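Local coordinates for protein apicoplast TIC22, putative (Plasmodium falciparum 3D7, PDB 4E6Z) that serves as an essential chaperone required for protein import into the apicoplast, probably as part of the TIC import machinery, at residues 137-142 and 246-251; 200-203 and 208-211; 216-221 and 259-264; 224-229 and 234-239. All blocks are in the same frame, centred on the assembly; numbering follows the deposited sequence.

Contact 1: 137-142 and 246-251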
loop_
_atom_site.group_PDB
_atom_site.type_symbol
_atom_site.label_atom_id
_atom_site.label_comp_id
_atom_site.label_asym_id
_atom_site.label_seq_id
_atom_site.Cartn_x
_atom_site.Cartn_y
_atom_site.Cartn_z
ATOM N N LYS A 137 -10.292 3.349 -4.037
ATOM C CA LYS A 137 -10.828 2.541 -5.125
ATOM C C LYS A 137 -10.552 1.057 -4.886
ATOM O O LYS A 137 -11.408 0.211 -5.132
ATOM C CB LYS A 137 -10.224 2.980 -6.460
ATOM C CG LYS A 137 -10.586 2.090 -7.632
ATOM C CD LYS A 137 -12.071 2.154 -7.940
ATOM C CE LYS A 137 -12.411 1.308 -9.164
ATOM N NZ LYS A 137 -13.846 1.409 -9.547
ATOM N N ALA A 138 -9.354 0.749 -4.400
ATOM C CA ALA A 138 -8.968 -0.634 -4.146
ATOM C C ALA A 138 -9.843 -1.255 -3.063
ATOM O O ALA A 138 -10.209 -2.427 -3.140
ATOM C CB ALA A 138 -7.496 -0.715 -3.759
ATOM N N TYR A 139 -10.173 -0.460 -2.051
ATOM C CA TYR A 139 -11.042 -0.913 -0.974
ATOM C C TYR A 139 -12.455 -1.136 -1.501
ATOM O O TYR A 139 -13.103 -2.127 -1.168
ATOM C CB TYR A 139 -11.051 0.107 0.166
ATOM C CG TYR A 139 -11.861 -0.314 1.373
ATOM C CD1 TYR A 139 -12.869 0.500 1.875
ATOM C CD2 TYR A 139 -11.617 -1.524 2.007
ATOM C CE1 TYR A 139 -13.606 0.121 2.981
ATOM C CE2 TYR A 139 -12.351 -1.913 3.111
ATOM C CZ TYR A 139 -13.345 -1.089 3.594
ATOM O OH TYR A 139 -14.077 -1.475 4.692
ATOM N N GLU A 140 -12.925 -0.209 -2.329
ATOM C CA GLU A 140 -14.227 -0.345 -2.972
ATOM C C GLU A 140 -14.299 -1.633 -3.785
ATOM O O GLU A 140 -15.355 -2.255 -3.882
ATOM C CB GLU A 140 -14.508 0.861 -3.870
ATOM C CG GLU A 140 -14.574 2.184 -3.126
ATOM C CD GLU A 140 -14.722 3.374 -4.057
ATOM O OE1 GLU A 140 -14.565 3.195 -5.285
ATOM O OE2 GLU A 140 -14.994 4.489 -3.560
ATOM N N LEU A 141 -13.169 -2.035 -4.357
ATOM C CA LEU A 141 -13.104 -3.247 -5.166
ATOM C C LEU A 141 -13.168 -4.510 -4.313
ATOM O O LEU A 141 -14.023 -5.369 -4.527
ATOM C CB LEU A 141 -11.840 -3.252 -6.030
ATOM C CG LEU A 141 -11.836 -2.269 -7.204
ATOM C CD1 LEU A 141 -10.500 -2.300 -7.932
ATOM C CD2 LEU A 141 -12.980 -2.576 -8.166
HETATM N N MSE A 142 -12.261 -4.620 -3.349
HETATM C CA MSE A 142 -12.217 -5.782 -2.465
HETATM C C MSE A 142 -13.543 -5.972 -1.737
HETATM O O MSE A 142 -13.972 -7.100 -1.497
HETATM C CB MSE A 142 -11.087 -5.627 -1.448
HETATM C CG MSE A 142 -9.737 -5.339 -2.072
HETATM SE SE MSE A 142 -8.492 -4.565 -0.800
HETATM C CE MSE A 142 -8.329 -6.070 0.429
ATOM N N LEU A 246 -7.042 -1.493 10.914
ATOM C CA LEU A 246 -7.179 -0.064 11.166
ATOM C C LEU A 246 -8.387 0.535 10.455
ATOM O O LEU A 246 -8.941 1.538 10.900
ATOM C CB LEU A 246 -5.902 0.673 10.766
ATOM C CG LEU A 246 -4.696 0.324 11.637
ATOM C CD1 LEU A 246 -3.405 0.810 11.003
ATOM C CD2 LEU A 246 -4.869 0.894 13.039
ATOM N N ILE A 247 -8.791 -0.079 9.351
ATOM C CA ILE A 247 -9.974 0.371 8.631
ATOM C C ILE A 247 -11.216 0.255 9.513
ATOM O O ILE A 247 -12.125 1.083 9.442
ATOM C CB ILE A 247 -10.197 -0.439 7.338
ATOM C CG1 ILE A 247 -9.368 0.128 6.185
ATOM C CG2 ILE A 247 -11.661 -0.403 6.943
ATOM C CD1 ILE A 247 -7.895 0.232 6.465
ATOM N N PHE A 248 -11.237 -0.772 10.358
ATOM C CA PHE A 248 -12.433 -1.116 11.116
ATOM C C PHE A 248 -12.306 -0.861 12.616
ATOM O O PHE A 248 -13.129 -1.342 13.396
ATOM C CB PHE A 248 -12.803 -2.580 10.878
ATOM C CG PHE A 248 -12.848 -2.968 9.423
ATOM C CD1 PHE A 248 -14.032 -2.899 8.709
ATOM C CD2 PHE A 248 -11.704 -3.403 8.773
ATOM C CE1 PHE A 248 -14.075 -3.257 7.375
ATOM C CE2 PHE A 248 -11.742 -3.762 7.440
ATOM C CZ PHE A 248 -12.928 -3.688 6.740
ATOM N N THR A 249 -11.283 -0.118 13.024
ATOM C CA THR A 249 -11.155 0.246 14.428
ATOM C C THR A 249 -12.393 1.026 14.829
ATOM O O THR A 249 -12.972 1.743 14.013
ATOM C CB THR A 249 -9.909 1.111 14.698
ATOM O OG1 THR A 249 -9.996 2.327 13.945
ATOM C CG2 THR A 249 -8.641 0.367 14.312
ATOM N N GLU A 250 -12.806 0.881 16.084
ATOM C CA GLU A 250 -13.981 1.586 16.577
ATOM C C GLU A 250 -13.710 3.086 16.601
ATOM O O GLU A 250 -14.615 3.888 16.829
ATOM C CB GLU A 250 -14.356 1.082 17.970
ATOM C CG GLU A 250 -15.804 1.326 18.359
ATOM C CD GLU A 250 -16.180 0.625 19.651
ATOM O OE1 GLU A 250 -15.300 -0.044 20.235
ATOM O OE2 GLU A 250 -17.348 0.739 20.081
ATOM N N ASP A 251 -12.456 3.455 16.354
ATOM C CA ASP A 251 -12.040 4.855 16.348
ATOM C C ASP A 251 -10.628 5.014 15.783
ATOM O O ASP A 251 -9.649 4.957 16.525
ATOM C CB ASP A 251 -12.104 5.430 17.766
ATOM C CG ASP A 251 -11.607 6.862 17.839
ATOM O OD1 ASP A 251 -12.376 7.781 17.486
ATOM O OD2 ASP A 251 -10.447 7.069 18.258
#
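Tyr139 reaches out from helix 135-150 and meets Ile247 and Phe248 with the far end of its ring, a small helix-to-turn contact of the Tic22 fold that joins the helix on strand 97-103 to the chain after strand 238-242. Its hydroxyl does most of the touching: OH of Tyr139 lies 3.2 Å from both CE1 and CZ of Phe248, and 3.5 Å from CG2 of Ile247. The phenylalanine comes in at the edge of the tyrosine ring, near its plane, with CZ of Phe248 4.1 Å from CE2 of Tyr139. The two aromatic side chains run toward each other from opposite directions, whereas Tyr139 and Ile247 lie alongside, pointing opposite ways, CZ of Tyr139 standing 3.8 Å from CG2 of Ile247. With chi1 at -176°, CG of Tyr139 is trans to the backbone N, which carries the ring off the helix and across to the turn. Behind this first shell, helix 135-150 rests on strand 97-103, where Ala138, Leu141 and selenomethionine Met142 pack on Met102. Helix 70-73 touches both partners, Glu71 against Tyr139 and Ile70 against Ile247. The Phe248 ring is propped by its own neighbour: CG2 of Ile247 sits over the ring centre, 3.3 Å above its plane, so one methyl serves both aromatic residues.

Contact 2: 200-203 and 208-211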
loop_
_atom_site.group_PDB
_atom_site.type_symbol
_atom_site.label_atom_id
_atom_site.label_comp_id
_atom_site.label_asym_id
_atom_site.label_seq_id
_atom_site.Cartn_x
_atom_site.Cartn_y
_atom_site.Cartn_z
ATOM N N LEU A 200 5.681 9.730 18.588
ATOM C CA LEU A 200 5.714 10.559 17.386
ATOM C C LEU A 200 4.313 11.010 16.978
ATOM O O LEU A 200 3.383 10.205 16.924
ATOM C CB LEU A 200 6.368 9.793 16.234
ATOM C CG LEU A 200 6.562 10.576 14.937
ATOM C CD1 LEU A 200 7.514 11.740 15.161
ATOM C CD2 LEU A 200 7.079 9.668 13.838
ATOM N N TYR A 201 4.171 12.299 16.689
ATOM C CA TYR A 201 2.883 12.859 16.297
ATOM C C TYR A 201 3.006 13.756 15.067
ATOM O O TYR A 201 4.107 14.129 14.660
ATOM C CB TYR A 201 2.273 13.663 17.450
ATOM C CG TYR A 201 2.040 12.866 18.712
ATOM C CD1 TYR A 201 0.806 12.285 18.973
ATOM C CD2 TYR A 201 3.054 12.696 19.647
ATOM C CE1 TYR A 201 0.589 11.557 20.128
ATOM C CE2 TYR A 201 2.849 11.967 20.801
ATOM C CZ TYR A 201 1.614 11.400 21.037
ATOM O OH TYR A 201 1.403 10.674 22.187
ATOM N N ILE A 202 1.861 14.083 14.477
ATOM C CA ILE A 202 1.777 15.111 13.447
ATOM C C ILE A 202 0.472 15.876 13.622
ATOM O O ILE A 202 -0.504 15.337 14.142
ATOM C CB ILE A 202 1.831 14.529 12.022
ATOM C CG1 ILE A 202 0.759 13.450 11.840
ATOM C CG2 ILE A 202 3.215 13.978 11.720
ATOM C CD1 ILE A 202 0.538 13.050 10.395
ATOM N N GLN A 203 0.453 17.134 13.194
ATOM C CA GLN A 203 -0.747 17.946 13.338
ATOM C C GLN A 203 -1.637 17.898 12.095
ATOM O O GLN A 203 -1.287 18.427 11.041
ATOM C CB GLN A 203 -0.394 19.392 13.715
ATOM C CG GLN A 203 0.574 20.088 12.767
ATOM C CD GLN A 203 0.969 21.474 13.250
ATOM O OE1 GLN A 203 0.902 21.775 14.444
ATOM N NE2 GLN A 203 1.390 22.327 12.321
ATOM N N ASN A 208 -3.889 16.948 16.626
ATOM C CA ASN A 208 -2.706 16.149 16.322
ATOM C C ASN A 208 -2.985 14.644 16.346
ATOM O O ASN A 208 -3.738 14.152 17.187
ATOM C CB ASN A 208 -1.563 16.498 17.279
ATOM C CG ASN A 208 -1.874 16.129 18.711
ATOM O OD1 ASN A 208 -2.661 16.798 19.381
ATOM N ND2 ASN A 208 -1.257 15.056 19.191
ATOM N N ILE A 209 -2.371 13.919 15.415
ATOM C CA ILE A 209 -2.595 12.484 15.290
ATOM C C ILE A 209 -1.282 11.709 15.196
ATOM O O ILE A 209 -0.201 12.297 15.138
ATOM C CB ILE A 209 -3.458 12.159 14.055
ATOM C CG1 ILE A 209 -2.713 12.535 12.773
ATOM C CG2 ILE A 209 -4.797 12.878 14.133
ATOM C CD1 ILE A 209 -3.568 12.462 11.528
ATOM N N ILE A 210 -1.382 10.384 15.184
ATOM C CA ILE A 210 -0.209 9.534 15.039
ATOM C C ILE A 210 0.006 9.155 13.577
ATOM O O ILE A 210 -0.896 8.621 12.931
ATOM C CB ILE A 210 -0.321 8.255 15.893
ATOM C CG1 ILE A 210 -0.237 8.602 17.381
ATOM C CG2 ILE A 210 0.769 7.249 15.506
ATOM C CD1 ILE A 210 -0.301 7.400 18.295
ATOM N N PRO A 211 1.206 9.435 13.052
ATOM C CA PRO A 211 1.543 9.126 11.660
ATOM C C PRO A 211 1.686 7.621 11.463
ATOM O O PRO A 211 2.352 6.957 12.258
ATOM C CB PRO A 211 2.904 9.806 11.462
ATOM C CG PRO A 211 3.104 10.684 12.661
ATOM C CD PRO A 211 2.334 10.054 13.764
#
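Ile202 and Ile209 face each other as an antiparallel hydrogen-bonded pair, and their peptide groups are satisfied reciprocally. N of Ile202 gives its hydrogen to O of Ile209 at 2.8 Å, and N of Ile209 gives its own to O of Ile202 at 2.7 Å; both bonds are fairly straight, 163° at the hydrogen. Each carbonyl also receives a CA-H...O contact, from CA of Tyr201 to O of Ile209 at 3.3 Å and from CA of Asn208 to O of Ile202 at 3.2 Å. Toward the open end of the hairpin the pattern stops at Pro211, which has no N-H to offer: its CD lies 3.3 Å from O of Leu200. Ile210 turns its backbone bonding the other way, to Lys254 and Gly256. On the Ile202 and Ile209 face, the two CG1 atoms meet at 3.7 Å, and CG2 of Ile202 presses tightly on CG of Pro211 at 3.4 Å. A chi1 of 54° puts CG1 of Ile202 between backbone N and carbonyl carbon, leaning over its partner strand. The side-chain amide of Asn208 sits beside the Tyr201 ring, the planes 66° apart, with ND2 of Asn208 3.5 Å from CD1 of Tyr201. Gln203 and Asn208 form the next, non-hydrogen-bonded pair, beyond which the short connection closes a beta hairpin of strands 193-203 and 208-213.

Contact 3: 216-221 and 259-264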
loop_
_atom_site.group_PDB
_atom_site.type_symbol
_atom_site.label_atom_id
_atom_site.label_comp_id
_atom_site.label_asym_id
_atom_site.label_seq_id
_atom_site.Cartn_x
_atom_site.Cartn_y
_atom_site.Cartn_z
ATOM N N LEU A 216 8.862 1.924 6.179
ATOM C CA LEU A 216 9.645 2.008 7.399
ATOM C C LEU A 216 10.638 3.164 7.314
ATOM O O LEU A 216 10.790 3.934 8.260
ATOM C CB LEU A 216 10.395 0.697 7.652
ATOM C CG LEU A 216 11.386 0.721 8.825
ATOM C CD1 LEU A 216 10.703 1.164 10.112
ATOM C CD2 LEU A 216 12.054 -0.634 9.015
ATOM N N GLU A 217 11.304 3.281 6.170
ATOM C CA GLU A 217 12.326 4.305 5.980
ATOM C C GLU A 217 11.772 5.727 6.104
ATOM O O GLU A 217 12.495 6.648 6.491
ATOM C CB GLU A 217 13.064 4.107 4.650
ATOM C CG GLU A 217 12.251 3.398 3.566
ATOM C CD GLU A 217 12.270 1.880 3.694
ATOM O OE1 GLU A 217 13.300 1.256 3.355
ATOM O OE2 GLU A 217 11.247 1.308 4.123
ATOM N N ASP A 218 10.491 5.904 5.787
ATOM C CA ASP A 218 9.831 7.193 5.993
ATOM C C ASP A 218 9.653 7.465 7.487
ATOM O O ASP A 218 9.848 8.587 7.951
ATOM C CB ASP A 218 8.473 7.236 5.289
ATOM C CG ASP A 218 8.595 7.299 3.769
ATOM O OD1 ASP A 218 9.678 7.667 3.258
ATOM O OD2 ASP A 218 7.598 6.989 3.085
ATOM N N LEU A 219 9.275 6.429 8.230
ATOM C CA LEU A 219 9.112 6.526 9.672
ATOM C C LEU A 219 10.430 6.896 10.340
ATOM O O LEU A 219 10.502 7.869 11.090
ATOM C CB LEU A 219 8.581 5.209 10.248
ATOM C CG LEU A 219 8.565 5.114 11.780
ATOM C CD1 LEU A 219 7.725 6.224 12.382
ATOM C CD2 LEU A 219 8.065 3.750 12.243
ATOM N N LYS A 220 11.470 6.115 10.062
ATOM C CA LYS A 220 12.793 6.374 10.617
ATOM C C LYS A 220 13.282 7.770 10.255
ATOM O O LYS A 220 14.036 8.390 11.004
ATOM C CB LYS A 220 13.796 5.321 10.143
ATOM C CG LYS A 220 13.632 3.969 10.821
ATOM C CD LYS A 220 14.649 2.954 10.325
ATOM C CE LYS A 220 14.493 1.626 11.057
ATOM N NZ LYS A 220 15.346 0.543 10.483
ATOM N N GLU A 221 12.846 8.262 9.103
ATOM C CA GLU A 221 13.241 9.585 8.653
ATOM C C GLU A 221 12.534 10.655 9.474
ATOM O O GLU A 221 13.117 11.693 9.788
ATOM C CB GLU A 221 12.931 9.755 7.166
ATOM C CG GLU A 221 13.822 10.758 6.465
ATOM C CD GLU A 221 14.135 10.352 5.037
ATOM O OE1 GLU A 221 15.226 10.711 4.545
ATOM O OE2 GLU A 221 13.298 9.665 4.413
ATOM N N PRO A 259 1.599 7.767 3.001
ATOM C CA PRO A 259 1.945 6.903 1.869
ATOM C C PRO A 259 3.453 6.804 1.669
ATOM O O PRO A 259 4.193 7.703 2.060
ATOM C CB PRO A 259 1.322 7.628 0.671
ATOM C CG PRO A 259 0.289 8.533 1.250
ATOM C CD PRO A 259 0.802 8.935 2.588
ATOM N N SER A 260 3.900 5.712 1.064
ATOM C CA SER A 260 5.286 5.597 0.642
ATOM C C SER A 260 5.641 6.810 -0.203
ATOM O O SER A 260 4.988 7.075 -1.210
ATOM C CB SER A 260 5.484 4.321 -0.178
ATOM O OG SER A 260 6.765 4.297 -0.782
ATOM N N THR A 261 6.662 7.557 0.205
ATOM C CA THR A 261 7.067 8.734 -0.559
ATOM C C THR A 261 7.515 8.333 -1.965
ATOM O O THR A 261 7.408 9.116 -2.908
ATOM C CB THR A 261 8.184 9.534 0.140
ATOM O OG1 THR A 261 9.362 8.727 0.253
ATOM C CG2 THR A 261 7.737 9.985 1.525
ATOM N N GLN A 262 8.015 7.110 -2.099
ATOM C CA GLN A 262 8.399 6.595 -3.409
ATOM C C GLN A 262 7.183 6.328 -4.296
ATOM O O GLN A 262 7.175 6.693 -5.472
ATOM C CB GLN A 262 9.256 5.335 -3.275
ATOM C CG GLN A 262 10.714 5.616 -2.960
ATOM C CD GLN A 262 11.608 4.429 -3.261
ATOM O OE1 GLN A 262 11.174 3.277 -3.204
ATOM N NE2 GLN A 262 12.866 4.705 -3.592
ATOM N N SER A 263 6.159 5.694 -3.731
ATOM C CA SER A 263 4.917 5.465 -4.459
ATOM C C SER A 263 4.361 6.775 -5.003
ATOM O O SER A 263 3.940 6.852 -6.160
ATOM C CB SER A 263 3.872 4.801 -3.561
ATOM O OG SER A 263 4.285 3.507 -3.164
ATOM N N VAL A 264 4.363 7.807 -4.165
ATOM C CA VAL A 264 3.832 9.108 -4.559
ATOM C C VAL A 264 4.706 9.750 -5.633
ATOM O O VAL A 264 4.207 10.249 -6.642
ATOM C CB VAL A 264 3.699 10.061 -3.355
ATOM C CG1 VAL A 264 3.257 11.441 -3.818
ATOM C CG2 VAL A 264 2.719 9.496 -2.342
#
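The carboxylate of Asp218 is the flat group here: Thr261 meets its oxygen-bearing edge with two donors, backbone N and OG1, while its methyl CG2 lies off to one side of the plane. The backbone N of Thr261 donates to OD2 of Asp218 at 3.1 Å, in a nearly straight bond (161°) that uses the syn lone pair. Its hydroxyl OG1 donates to OD1 of Asp218 at 3.2 Å, also from the syn side but 19° out of the carboxylate plane. CG2 of Thr261 stands 3.4 Å from OD2 of Asp218 and 3.5 Å from OD1. The threonine torsion makes the double grip possible: chi1 of 63° sets OG1 between the backbone N and the carbonyl carbon, so hydroxyl and amide both turn to the same acid. Thr261 is the first residue of helix 261-272, and Ser260 before it is the N-cap. OG of Ser260 accepts weak bonds from N of Gln262 and N of Ser263, each at 3.3 Å, and is hydrogen-bonded as well to Asp215. Asp215, just before helix 216-227, and Asp218 in its first turn thus both meet the start of helix 261-272. Both oxygens of the buried Asp218 carboxylate are engaged, and an acid placed at the amino end of a helix would probably be stabilised as the anion by the peptide dipoles there.

Contact 4: 224-229 and 234-239; sequences EEQKNK and VDYKIK
Two first torsions bring Lys227 and Tyr236 together. In Tyr236 chi1 of -72° sets CG trans to the carbonyl carbon, which directs the ring at Gln226 and Lys227 of helix 216-227; in Lys227 chi1 of -60° lays the aliphatic chain beside the ring. CG of Lys227 is 3.8 Å from CE2 of Tyr236, and CD of Lys227 is 4.1 Å from CD2 of the same ring, the two side chains running antiparallel alongside each other. Gln226 crosses the tyrosine at about a right angle; its close approach to the hydroxyl is doubtful in the model. One face of the ring carries CG1 of Val234, 4.1 Å above the plane and displaced toward the rim. Ala197 of strand 193-203 and Ile223 of the helix also touch Tyr236. The contact thus lies where the helix of a beta-alpha-beta crossover, running from strand 208-213 to strand 238-242, hands over to the returning chain. Beyond its stem Lys227 turns about its CG-CD bond, and its NZ makes a salt bridge with OE2 of Glu224 at 3.4 Å. The division of labour in Lys227 is clear: its methylenes pack on the tyrosine, while its charge is paired within the helix itself, leaving an essentially apolar contact at the surface.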
loop_
_atom_site.group_PDB
_atom_site.type_symbol
_atom_site.label_atom_id
_atom_site.label_comp_id
_atom_site.label_asym_id
_atom_site.label_seq_id
_atom_site.Cartn_x
_atom_site.Cartn_y
_atom_site.Cartn_z
ATOM N N GLU A 224 14.174 10.778 13.024
ATOM C CA GLU A 224 15.436 11.511 13.038
ATOM C C GLU A 224 15.215 13.018 13.001
ATOM O O GLU A 224 15.959 13.773 13.624
ATOM C CB GLU A 224 16.339 11.074 11.882
ATOM C CG GLU A 224 16.938 9.693 12.075
ATOM C CD GLU A 224 17.576 9.532 13.444
ATOM O OE1 GLU A 224 18.568 10.238 13.729
ATOM O OE2 GLU A 224 17.083 8.701 14.237
ATOM N N GLU A 225 14.196 13.454 12.269
ATOM C CA GLU A 225 13.846 14.868 12.241
ATOM C C GLU A 225 13.432 15.331 13.635
ATOM O O GLU A 225 13.678 16.473 14.025
ATOM C CB GLU A 225 12.705 15.122 11.257
ATOM C CG GLU A 225 12.188 16.552 11.273
ATOM C CD GLU A 225 10.907 16.719 10.477
ATOM O OE1 GLU A 225 10.287 17.801 10.567
ATOM O OE2 GLU A 225 10.518 15.769 9.764
ATOM N N GLN A 226 12.798 14.433 14.379
ATOM C CA GLN A 226 12.310 14.755 15.710
ATOM C C GLN A 226 13.442 14.750 16.734
ATOM O O GLN A 226 13.526 15.640 17.576
ATOM C CB GLN A 226 11.212 13.777 16.131
ATOM C CG GLN A 226 10.536 14.156 17.428
ATOM C CD GLN A 226 9.860 15.505 17.346
ATOM O OE1 GLN A 226 9.324 15.876 16.303
ATOM N NE2 GLN A 226 9.879 16.248 18.449
ATOM N N LYS A 227 14.311 13.748 16.651
ATOM C CA LYS A 227 15.428 13.637 17.579
ATOM C C LYS A 227 16.444 14.764 17.390
ATOM O O LYS A 227 17.006 15.271 18.362
ATOM C CB LYS A 227 16.104 12.270 17.457
ATOM C CG LYS A 227 15.174 11.107 17.760
ATOM C CD LYS A 227 15.929 9.880 18.257
ATOM C CE LYS A 227 16.912 9.359 17.228
ATOM N NZ LYS A 227 17.368 7.974 17.559
ATOM N N ASN A 228 16.666 15.158 16.142
ATOM C CA ASN A 228 17.618 16.220 15.835
ATOM C C ASN A 228 17.212 17.575 16.407
ATOM O O ASN A 228 18.003 18.518 16.401
ATOM C CB ASN A 228 17.824 16.337 14.322
ATOM C CG ASN A 228 18.503 15.117 13.728
ATOM O OD1 ASN A 228 19.117 14.324 14.442
ATOM N ND2 ASN A 228 18.398 14.964 12.412
ATOM N N LYS A 229 15.979 17.671 16.897
ATOM C CA LYS A 229 15.458 18.932 17.419
ATOM C C LYS A 229 14.804 18.767 18.788
ATOM O O LYS A 229 14.202 19.705 19.318
ATOM C CB LYS A 229 14.468 19.546 16.426
ATOM C CG LYS A 229 15.062 19.789 15.050
ATOM C CD LYS A 229 14.024 20.310 14.074
ATOM C CE LYS A 229 14.630 20.512 12.694
ATOM N NZ LYS A 229 13.626 20.980 11.697
ATOM N N VAL A 234 14.359 10.768 23.953
ATOM C CA VAL A 234 13.112 10.020 23.875
ATOM C C VAL A 234 13.289 8.704 23.121
ATOM O O VAL A 234 14.005 8.642 22.120
ATOM C CB VAL A 234 12.015 10.851 23.182
ATOM C CG1 VAL A 234 10.713 10.068 23.117
ATOM C CG2 VAL A 234 11.813 12.169 23.906
ATOM N N ASP A 235 12.638 7.654 23.610
ATOM C CA ASP A 235 12.638 6.373 22.916
ATOM C C ASP A 235 11.504 6.312 21.901
ATOM O O ASP A 235 10.359 6.631 22.213
ATOM C CB ASP A 235 12.502 5.217 23.906
ATOM C CG ASP A 235 12.384 3.870 23.214
ATOM O OD1 ASP A 235 13.004 3.693 22.143
ATOM O OD2 ASP A 235 11.670 2.988 23.740
ATOM N N TYR A 236 11.833 5.908 20.681
ATOM C CA TYR A 236 10.818 5.716 19.653
ATOM C C TYR A 236 10.650 4.243 19.319
ATOM O O TYR A 236 11.174 3.750 18.319
ATOM C CB TYR A 236 11.145 6.527 18.404
ATOM C CG TYR A 236 10.935 8.003 18.611
ATOM C CD1 TYR A 236 9.668 8.560 18.499
ATOM C CD2 TYR A 236 11.993 8.837 18.942
ATOM C CE1 TYR A 236 9.464 9.906 18.699
ATOM C CE2 TYR A 236 11.799 10.186 19.147
ATOM C CZ TYR A 236 10.530 10.714 19.021
ATOM O OH TYR A 236 10.324 12.056 19.216
ATOM N N LYS A 237 9.921 3.547 20.184
ATOM C CA LYS A 237 9.600 2.147 19.969
ATOM C C LYS A 237 8.814 1.996 18.668
ATOM O O LYS A 237 7.675 2.451 18.555
ATOM C CB LYS A 237 8.792 1.612 21.155
ATOM C CG LYS A 237 9.283 0.290 21.715
ATOM C CD LYS A 237 8.657 -0.893 21.004
ATOM C CE LYS A 237 9.062 -2.197 21.674
ATOM N NZ LYS A 237 8.365 -3.370 21.083
ATOM N N ILE A 238 9.439 1.369 17.679
ATOM C CA ILE A 238 8.790 1.136 16.395
ATOM C C ILE A 238 7.878 -0.084 16.480
ATOM O O ILE A 238 8.297 -1.155 16.918
ATOM C CB ILE A 238 9.826 0.944 15.274
ATOM C CG1 ILE A 238 10.613 2.240 15.060
ATOM C CG2 ILE A 238 9.149 0.483 13.978
ATOM C CD1 ILE A 238 11.730 2.116 14.047
ATOM N N LYS A 239 6.624 0.089 16.077
ATOM C CA LYS A 239 5.659 -1.002 16.116
ATOM C C LYS A 239 4.970 -1.201 14.767
ATOM O O LYS A 239 4.858 -0.271 13.969
ATOM C CB LYS A 239 4.632 -0.768 17.222
ATOM C CG LYS A 239 5.247 -0.731 18.609
ATOM C CD LYS A 239 4.196 -0.615 19.697
ATOM C CE LYS A 239 4.839 -0.709 21.074
ATOM N NZ LYS A 239 3.849 -0.576 22.181
#

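Contacts 2, 3 and 4 gather on one sheet and the helix 216-227 beside it. Contact 2 joins the central strands, contacts 3 and 4 use the start and the end of that helix, and Leu200, Leu219, Tyr236 and Ile238 carry packing from one to the next. Contact 1 touches none of them; its centre is about 21 Å from those of contacts 2 and 3 and about 29 Å from that of contact 4. Contacts 1 and 4 lie at the surface and rest on a single tyrosine each, with apolar touching. Contacts 2 and 3 are partly buried and directional: backbone bonds hold the hairpin, whereas a buried acid links two helices.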